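Alpha-1,2-Mannosidase (Trichoderma reesei, PDB 1HCU) probably hydrolyses alpha-1,2-linked mannose residues from high-mannose N-glycans as a calcium-dependent family 47 glycosidase, removing up to four in succession. Local coordinates at residues T25-N28 and A29-F33; D39-V43 and S44-D48; S111-D114 and L115-P119. All coordinates share one frame; numbering follows the deposited sequence.

Interaction 1: residues T25-N28 and A29-F33; sequences TSWN and AYHHF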
loop_
_atom_site.group_PDB
_atom_site.type_symbol
_atom_site.label_atom_id
_atom_site.label_comp_id
_atom_site.label_asym_id
_atom_site.label_seq_id
_atom_site.Cartn_x
_atom_site.Cartn_y
_atom_site.Cartn_z
ATOM N N THR A 25 -2.728 -8.402 -20.405
ATOM C CA THR A 25 -3.034 -7.280 -21.288
ATOM C C THR A 25 -2.226 -6.036 -20.877
ATOM O O THR A 25 -1.518 -5.428 -21.696
ATOM C CB THR A 25 -4.547 -6.972 -21.230
ATOM O OG1 THR A 25 -5.278 -8.127 -21.667
ATOM C CG2 THR A 25 -4.898 -5.790 -22.104
ATOM N N SER A 26 -2.334 -5.674 -19.602
ATOM C CA SER A 26 -1.621 -4.530 -19.045
ATOM C C SER A 26 -0.113 -4.643 -19.317
ATOM O O SER A 26 0.532 -3.669 -19.713
ATOM C CB SER A 26 -1.882 -4.450 -17.538
ATOM O OG SER A 26 -3.279 -4.427 -17.275
ATOM N N TRP A 27 0.443 -5.838 -19.123
ATOM C CA TRP A 27 1.866 -6.038 -19.368
ATOM C C TRP A 27 2.256 -5.870 -20.835
ATOM O O TRP A 27 3.198 -5.140 -21.144
ATOM C CB TRP A 27 2.322 -7.414 -18.887
ATOM C CG TRP A 27 3.758 -7.668 -19.243
ATOM C CD1 TRP A 27 4.231 -8.438 -20.272
ATOM C CD2 TRP A 27 4.903 -7.065 -18.634
ATOM N NE1 TRP A 27 5.599 -8.345 -20.340
ATOM C CE2 TRP A 27 6.039 -7.509 -19.347
ATOM C CE3 TRP A 27 5.080 -6.188 -17.556
ATOM C CZ2 TRP A 27 7.336 -7.104 -19.017
ATOM C CZ3 TRP A 27 6.377 -5.784 -17.228
ATOM C CH2 TRP A 27 7.484 -6.244 -17.957
ATOM N N ASN A 28 1.545 -6.557 -21.729
ATOM C CA ASN A 28 1.818 -6.470 -23.165
ATOM C C ASN A 28 1.874 -5.004 -23.585
ATOM O O ASN A 28 2.823 -4.558 -24.241
ATOM C CB ASN A 28 0.714 -7.161 -23.975
ATOM C CG ASN A 28 0.694 -8.669 -23.797
ATOM O OD1 ASN A 28 -0.246 -9.335 -24.227
ATOM N ND2 ASN A 28 1.730 -9.215 -23.179
ATOM N N ALA A 29 0.842 -4.259 -23.206
ATOM C CA ALA A 29 0.770 -2.855 -23.549
ATOM C C ALA A 29 1.956 -2.100 -22.950
ATOM O O ALA A 29 2.598 -1.303 -23.638
ATOM C CB ALA A 29 -0.542 -2.266 -23.061
ATOM N N TYR A 30 2.254 -2.343 -21.677
ATOM C CA TYR A 30 3.372 -1.652 -21.042
ATOM C C TYR A 30 4.705 -2.012 -21.688
ATOM O O TYR A 30 5.537 -1.146 -21.943
ATOM C CB TYR A 30 3.432 -1.965 -19.536
ATOM C CG TYR A 30 4.756 -1.589 -18.902
ATOM C CD1 TYR A 30 5.736 -2.552 -18.659
ATOM C CD2 TYR A 30 5.066 -0.258 -18.626
ATOM C CE1 TYR A 30 6.996 -2.199 -18.163
ATOM C CE2 TYR A 30 6.326 0.106 -18.129
ATOM C CZ TYR A 30 7.282 -0.868 -17.906
ATOM O OH TYR A 30 8.533 -0.513 -17.458
ATOM N N HIS A 31 4.895 -3.298 -21.949
ATOM C CA HIS A 31 6.131 -3.781 -22.550
ATOM C C HIS A 31 6.368 -3.194 -23.933
ATOM O O HIS A 31 7.491 -2.842 -24.286
ATOM C CB HIS A 31 6.100 -5.307 -22.655
ATOM C CG HIS A 31 7.370 -5.903 -23.177
ATOM N ND1 HIS A 31 7.428 -7.168 -23.718
ATOM C CD2 HIS A 31 8.632 -5.414 -23.226
ATOM C CE1 HIS A 31 8.672 -7.433 -24.081
ATOM N NE2 HIS A 31 9.422 -6.384 -23.794
ATOM N N HIS A 32 5.296 -3.074 -24.706
ATOM C CA HIS A 32 5.402 -2.567 -26.063
ATOM C C HIS A 32 5.468 -1.052 -26.238
ATOM O O HIS A 32 6.155 -0.571 -27.139
ATOM C CB HIS A 32 4.250 -3.123 -26.906
ATOM C CG HIS A 32 4.420 -2.901 -28.375
ATOM N ND1 HIS A 32 4.423 -1.644 -28.945
ATOM C CD2 HIS A 32 4.622 -3.774 -29.390
ATOM C CE1 HIS A 32 4.620 -1.753 -30.247
ATOM N NE2 HIS A 32 4.743 -3.035 -30.543
ATOM N N PHE A 33 4.781 -0.294 -25.389
ATOM C CA PHE A 33 4.780 1.155 -25.546
ATOM C C PHE A 33 5.532 1.996 -24.511
ATOM O O PHE A 33 5.845 3.162 -24.777
ATOM C CB PHE A 33 3.340 1.675 -25.621
ATOM C CG PHE A 33 2.538 1.118 -26.762
ATOM C CD1 PHE A 33 1.642 0.073 -26.558
ATOM C CD2 PHE A 33 2.639 1.669 -28.035
ATOM C CE1 PHE A 33 0.850 -0.409 -27.606
ATOM C CE2 PHE A 33 1.857 1.198 -29.085
ATOM C CZ PHE A 33 0.959 0.156 -28.870
#
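Trp27 meets two aromatic residues of the following helical turn, Tyr30 and His31, and the three form a small aromatic cluster. The six-membered part of the indole leans against the phenol ring, with Trp27 CZ3 3.6 Å from Tyr30 CD1. The planes of these two rings are inclined at 50°, and their centroids lie 5.4 Å apart. His31 approaches differently. Its CB sits over the face of the indole, 4.2 Å from the centroid of the five-membered ring, and makes a CH-pi contact. The imidazole beyond it is turned at 29° to that five-membered ring but slid well away, so the methylene carries most of this contact. In all three side chains CG stands anti to the backbone N (chi1 175° for Trp27), which brings the rings together along one side of the helix.

The backbone beneath is held by i to i+4 hydrogen bonds. Ala29 N reaches Thr25 O at 3.0 Å and Tyr30 N reaches Ser26 O at 2.9 Å. His31 and His32 bond in the same way to Trp27 O and Asn28 O.

Polar side-chain ends find partners beyond this turn. Thr25 OG1 and Ser26 OG bond back to the carbonyl oxygens of Ala21 and Ala22, and Ser26 OG also meets Trp453 NE1. Tyr30 OH is bound to His37 O.

Trp27 packs on Ile73 and Ile77 of helix 71-80. The arrangement is an i, i+3, i+4 aromatic cluster on helix 13-33, part of the mainly helical (alpha/alpha)7-barrel fold of family 47 glycosidases.

Interaction 2: residues D39-V43 and S44-D48; sequences DLHPV and SNSFD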
loop_
_atom_site.group_PDB
_atom_site.type_symbol
_atom_site.label_atom_id
_atom_site.label_comp_id
_atom_site.label_asym_id
_atom_site.label_seq_id
_atom_site.Cartn_x
_atom_site.Cartn_y
_atom_site.Cartn_z
ATOM N N ASP A 39 6.025 4.299 -16.282
ATOM C CA ASP A 39 4.604 4.022 -16.465
ATOM C C ASP A 39 4.069 4.214 -17.881
ATOM O O ASP A 39 4.576 5.017 -18.658
ATOM C CB ASP A 39 3.773 4.891 -15.513
ATOM C CG ASP A 39 4.180 4.730 -14.063
ATOM O OD1 ASP A 39 4.063 3.612 -13.525
ATOM O OD2 ASP A 39 4.619 5.725 -13.457
ATOM N N LEU A 40 3.013 3.473 -18.191
ATOM C CA LEU A 40 2.373 3.544 -19.493
ATOM C C LEU A 40 1.099 4.383 -19.455
ATOM O O LEU A 40 0.353 4.371 -18.471
ATOM C CB LEU A 40 2.007 2.145 -19.980
ATOM C CG LEU A 40 1.061 2.103 -21.190
ATOM C CD1 LEU A 40 1.843 2.358 -22.481
ATOM C CD2 LEU A 40 0.379 0.739 -21.242
ATOM N N HIS A 41 0.875 5.125 -20.534
ATOM C CA HIS A 41 -0.328 5.929 -20.687
ATOM C C HIS A 41 -1.052 5.185 -21.796
ATOM O O HIS A 41 -0.797 5.403 -22.982
ATOM C CB HIS A 41 0.025 7.356 -21.095
ATOM C CG HIS A 41 0.772 8.110 -20.041
ATOM N ND1 HIS A 41 1.191 9.411 -20.208
ATOM C CD2 HIS A 41 1.173 7.746 -18.800
ATOM C CE1 HIS A 41 1.818 9.818 -19.120
ATOM N NE2 HIS A 41 1.820 8.826 -18.250
ATOM N N PRO A 42 -1.954 4.270 -21.409
ATOM C CA PRO A 42 -2.779 3.400 -22.257
ATOM C C PRO A 42 -3.552 4.013 -23.428
ATOM O O PRO A 42 -3.787 3.334 -24.427
ATOM C CB PRO A 42 -3.691 2.699 -21.245
ATOM C CG PRO A 42 -3.837 3.719 -20.170
ATOM C CD PRO A 42 -2.433 4.239 -20.015
ATOM N N VAL A 43 -3.947 5.277 -23.323
ATOM C CA VAL A 43 -4.691 5.897 -24.415
ATOM C C VAL A 43 -3.756 6.505 -25.454
ATOM O O VAL A 43 -3.764 6.116 -26.626
ATOM C CB VAL A 43 -5.633 7.000 -23.912
ATOM C CG1 VAL A 43 -6.505 7.489 -25.069
ATOM C CG2 VAL A 43 -6.497 6.476 -22.775
ATOM N N SER A 44 -2.944 7.462 -25.019
ATOM C CA SER A 44 -2.000 8.111 -25.915
ATOM C C SER A 44 -0.877 7.137 -26.288
ATOM O O SER A 44 -0.135 7.362 -27.242
ATOM C CB SER A 44 -1.411 9.342 -25.224
ATOM O OG SER A 44 -0.793 8.979 -24.002
ATOM N N ASN A 45 -0.772 6.046 -25.532
ATOM C CA ASN A 45 0.271 5.043 -25.736
ATOM C C ASN A 45 1.659 5.648 -25.508
ATOM O O ASN A 45 2.640 5.224 -26.109
ATOM C CB ASN A 45 0.175 4.424 -27.138
ATOM C CG ASN A 45 -0.802 3.251 -27.199
ATOM O OD1 ASN A 45 -1.307 2.907 -28.268
ATOM N ND2 ASN A 45 -1.056 2.624 -26.056
ATOM N N SER A 46 1.730 6.653 -24.641
ATOM C CA SER A 46 3.002 7.288 -24.312
ATOM C C SER A 46 3.431 6.799 -22.929
ATOM O O SER A 46 2.892 5.820 -22.413
ATOM C CB SER A 46 2.880 8.816 -24.315
ATOM O OG SER A 46 2.004 9.268 -23.299
ATOM N N PHE A 47 4.391 7.485 -22.326
ATOM C CA PHE A 47 4.895 7.076 -21.025
ATOM C C PHE A 47 5.390 8.251 -20.206
ATOM O O PHE A 47 5.398 9.391 -20.669
ATOM C CB PHE A 47 6.052 6.093 -21.210
ATOM C CG PHE A 47 7.181 6.641 -22.043
ATOM C CD1 PHE A 47 8.039 7.619 -21.536
ATOM C CD2 PHE A 47 7.375 6.198 -23.345
ATOM C CE1 PHE A 47 9.074 8.148 -22.317
ATOM C CE2 PHE A 47 8.404 6.717 -24.136
ATOM C CZ PHE A 47 9.256 7.696 -23.618
ATOM N N ASP A 48 5.804 7.953 -18.981
ATOM C CA ASP A 48 6.355 8.960 -18.092
ATOM C C ASP A 48 7.397 8.278 -17.225
ATOM O O ASP A 48 7.500 7.046 -17.220
ATOM C CB ASP A 48 5.263 9.594 -17.219
ATOM C CG ASP A 48 4.748 8.664 -16.127
ATOM O OD1 ASP A 48 3.512 8.497 -16.040
ATOM O OD2 ASP A 48 5.561 8.114 -15.345
#
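His41 reaches across the hairpin to four residues of the turn and returning strand, Ser44, Ser46, Phe47 and Asp48. Its CB lies 3.4 Å from Ser44 OG and close to the carbonyl oxygen of Ser46. Further out, ND1 makes a weak, bent hydrogen bond to Ser46 OG, a hydroxyl that in turn donates to Ser44 OG at 2.9 Å. CE1 passes near Phe47 O, and one ring face lies against the carbonyl carbon of Phe47. At the tip NE2 donates to Asp48 OD1 at 2.8 Å with an N-H...O angle of 156°, meeting the carboxylate on its anti side, 21° out of plane. With CG anti to the carbonyl carbon (chi1 -66°), the imidazole lies along the opposite strand, and the NE2 bond fixes the rotation of the ring, the weak ND1 bond adding little.

The other oxygen of that carboxylate, Asp48 OD2, comes within 3.2 Å of Asp39 OD2, two acceptors side by side, and takes a hydrogen bond from Glu50 N. The backbones of Asp39 and Asp48 form an antiparallel hydrogen-bonded pair. His41 N bonds to Ser46 O at 2.8 Å. Around the turn, Asn45 adopts a left-handed backbone conformation, and its N makes only a weak bond to His41 O.

Leu40 and Phe47 point to the sheet face away from His41. There Leu40 packs against helix 13-33, while Phe47 stacks on His37. The hairpin thus rests on that helix, and its turn is tied to Asp447 through Ser44 OG and to Ser429 through Asn45 ND2.

Interaction 3: residues S111-D114 and L115-P119; sequences SAYD and LLRGP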
loop_
_atom_site.group_PDB
_atom_site.type_symbol
_atom_site.label_atom_id
_atom_site.label_comp_id
_atom_site.label_asym_id
_atom_site.label_seq_id
_atom_site.Cartn_x
_atom_site.Cartn_y
_atom_site.Cartn_z
ATOM N N SER A 111 11.089 -8.793 -2.630
ATOM C CA SER A 111 10.017 -9.786 -2.637
ATOM C C SER A 111 10.284 -10.797 -3.750
ATOM O O SER A 111 10.127 -12.005 -3.556
ATOM C CB SER A 111 8.646 -9.118 -2.825
ATOM O OG SER A 111 8.558 -8.439 -4.065
ATOM N N ALA A 112 10.704 -10.304 -4.914
ATOM C CA ALA A 112 11.013 -11.185 -6.032
ATOM C C ALA A 112 12.162 -12.105 -5.621
ATOM O O ALA A 112 12.150 -13.301 -5.913
ATOM C CB ALA A 112 11.412 -10.368 -7.252
ATOM N N TYR A 113 13.151 -11.549 -4.934
ATOM C CA TYR A 113 14.283 -12.354 -4.501
ATOM C C TYR A 113 13.826 -13.467 -3.550
ATOM O O TYR A 113 14.178 -14.632 -3.737
ATOM C CB TYR A 113 15.319 -11.458 -3.826
ATOM C CG TYR A 113 16.574 -12.179 -3.404
ATOM C CD1 TYR A 113 17.534 -12.576 -4.334
ATOM C CD2 TYR A 113 16.798 -12.462 -2.063
ATOM C CE1 TYR A 113 18.690 -13.243 -3.924
ATOM C CE2 TYR A 113 17.928 -13.117 -1.647
ATOM C CZ TYR A 113 18.871 -13.508 -2.570
ATOM O OH TYR A 113 19.971 -14.191 -2.109
ATOM N N ASP A 114 13.023 -13.112 -2.547
ATOM C CA ASP A 114 12.537 -14.100 -1.593
ATOM C C ASP A 114 11.665 -15.172 -2.249
ATOM O O ASP A 114 11.741 -16.343 -1.885
ATOM C CB ASP A 114 11.762 -13.430 -0.449
ATOM C CG ASP A 114 12.680 -12.824 0.612
ATOM O OD1 ASP A 114 13.830 -13.296 0.748
ATOM O OD2 ASP A 114 12.250 -11.893 1.326
ATOM N N LEU A 115 10.842 -14.784 -3.216
ATOM C CA LEU A 115 9.992 -15.761 -3.880
ATOM C C LEU A 115 10.802 -16.697 -4.785
ATOM O O LEU A 115 10.636 -17.919 -4.727
ATOM C CB LEU A 115 8.903 -15.054 -4.693
ATOM C CG LEU A 115 7.859 -14.257 -3.891
ATOM C CD1 LEU A 115 6.922 -13.534 -4.847
ATOM C CD2 LEU A 115 7.072 -15.183 -2.984
ATOM N N LEU A 116 11.691 -16.128 -5.599
ATOM C CA LEU A 116 12.508 -16.925 -6.515
ATOM C C LEU A 116 13.519 -17.844 -5.816
ATOM O O LEU A 116 14.056 -18.758 -6.433
ATOM C CB LEU A 116 13.225 -16.005 -7.518
ATOM C CG LEU A 116 12.266 -15.280 -8.473
ATOM C CD1 LEU A 116 13.050 -14.474 -9.491
ATOM C CD2 LEU A 116 11.384 -16.294 -9.178
ATOM N N ARG A 117 13.780 -17.594 -4.535
ATOM C CA ARG A 117 14.690 -18.432 -3.767
ATOM C C ARG A 117 13.897 -19.338 -2.837
ATOM O O ARG A 117 14.442 -20.275 -2.255
ATOM C CB ARG A 117 15.648 -17.597 -2.925
ATOM C CG ARG A 117 16.647 -16.812 -3.731
ATOM C CD ARG A 117 17.817 -16.444 -2.868
ATOM N NE ARG A 117 18.642 -17.606 -2.563
ATOM C CZ ARG A 117 19.531 -17.643 -1.578
ATOM N NH1 ARG A 117 19.697 -16.577 -0.804
ATOM N NH2 ARG A 117 20.251 -18.737 -1.368
ATOM N N GLY A 118 12.608 -19.054 -2.707
ATOM C CA GLY A 118 11.765 -19.848 -1.841
ATOM C C GLY A 118 10.823 -20.795 -2.562
ATOM O O GLY A 118 11.251 -21.590 -3.398
ATOM N N PRO A 119 9.518 -20.714 -2.268
ATOM C CA PRO A 119 8.475 -21.558 -2.858
ATOM C C PRO A 119 8.125 -21.303 -4.319
ATOM O O PRO A 119 7.209 -21.927 -4.847
ATOM C CB PRO A 119 7.288 -21.309 -1.937
ATOM C CG PRO A 119 7.428 -19.843 -1.666
ATOM C CD PRO A 119 8.920 -19.680 -1.399
#
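Arg117 lays its aliphatic chain over one face of the Tyr113 ring, one helical turn earlier. CG stands 4.2 Å from the ring centroid, only 13° off the normal, in a CH-pi contact. CD comes nearer the ring than CG, 3.5 Å from both Tyr113 CE1 and Tyr113 CE2. The two side chains run alongside one another in the same direction, and a bend at chi3 (72°) turns the guanidinium past the phenol end at 56° to the ring.

Leu115 CG lies 3.2 Å from Ser111 O, and Leu116 CG equally close to Ala112 O. The leucine amides bond to these same oxygens, both at 2.9 Å. By contrast, the Arg117 N bond to Tyr113 O is weak, and Gly118 N bonds to Leu115 O.

Asp114 forms a salt bridge with Arg187 and accepts a hydrogen bond from Ser491 N. Leu115 packs on helix 56-67, Leu116 on both that helix and helix 127-144, and Tyr113 on Val130 and Leu134 of the latter. The contact therefore divides the arginine by chemistry: its methylenes cover a buried aromatic residue, while its guanidinium passes the phenol end, on a residue that is exposed overall.

In the fold
Interactions 1 and 2 adjoin: helix 13-33 is followed in the chain by strand 39-41, and Phe33 CB touches Leu40 CD1 at 3.5 Å. Interaction 3 stands apart on helix 98-117, its centre about 24 Å from that of interaction 1 and about 30 Å from that of interaction 2. It is the most buried of the three, whereas the others mix core and surface residues. Both helical contacts place a carbon over an aromatic face, from a histidine in one and an arginine in the other. The hairpin instead relies on polar bonds, and the side chain of its Asp39 lies about 10 Å from that of Glu100, a predicted proton donor.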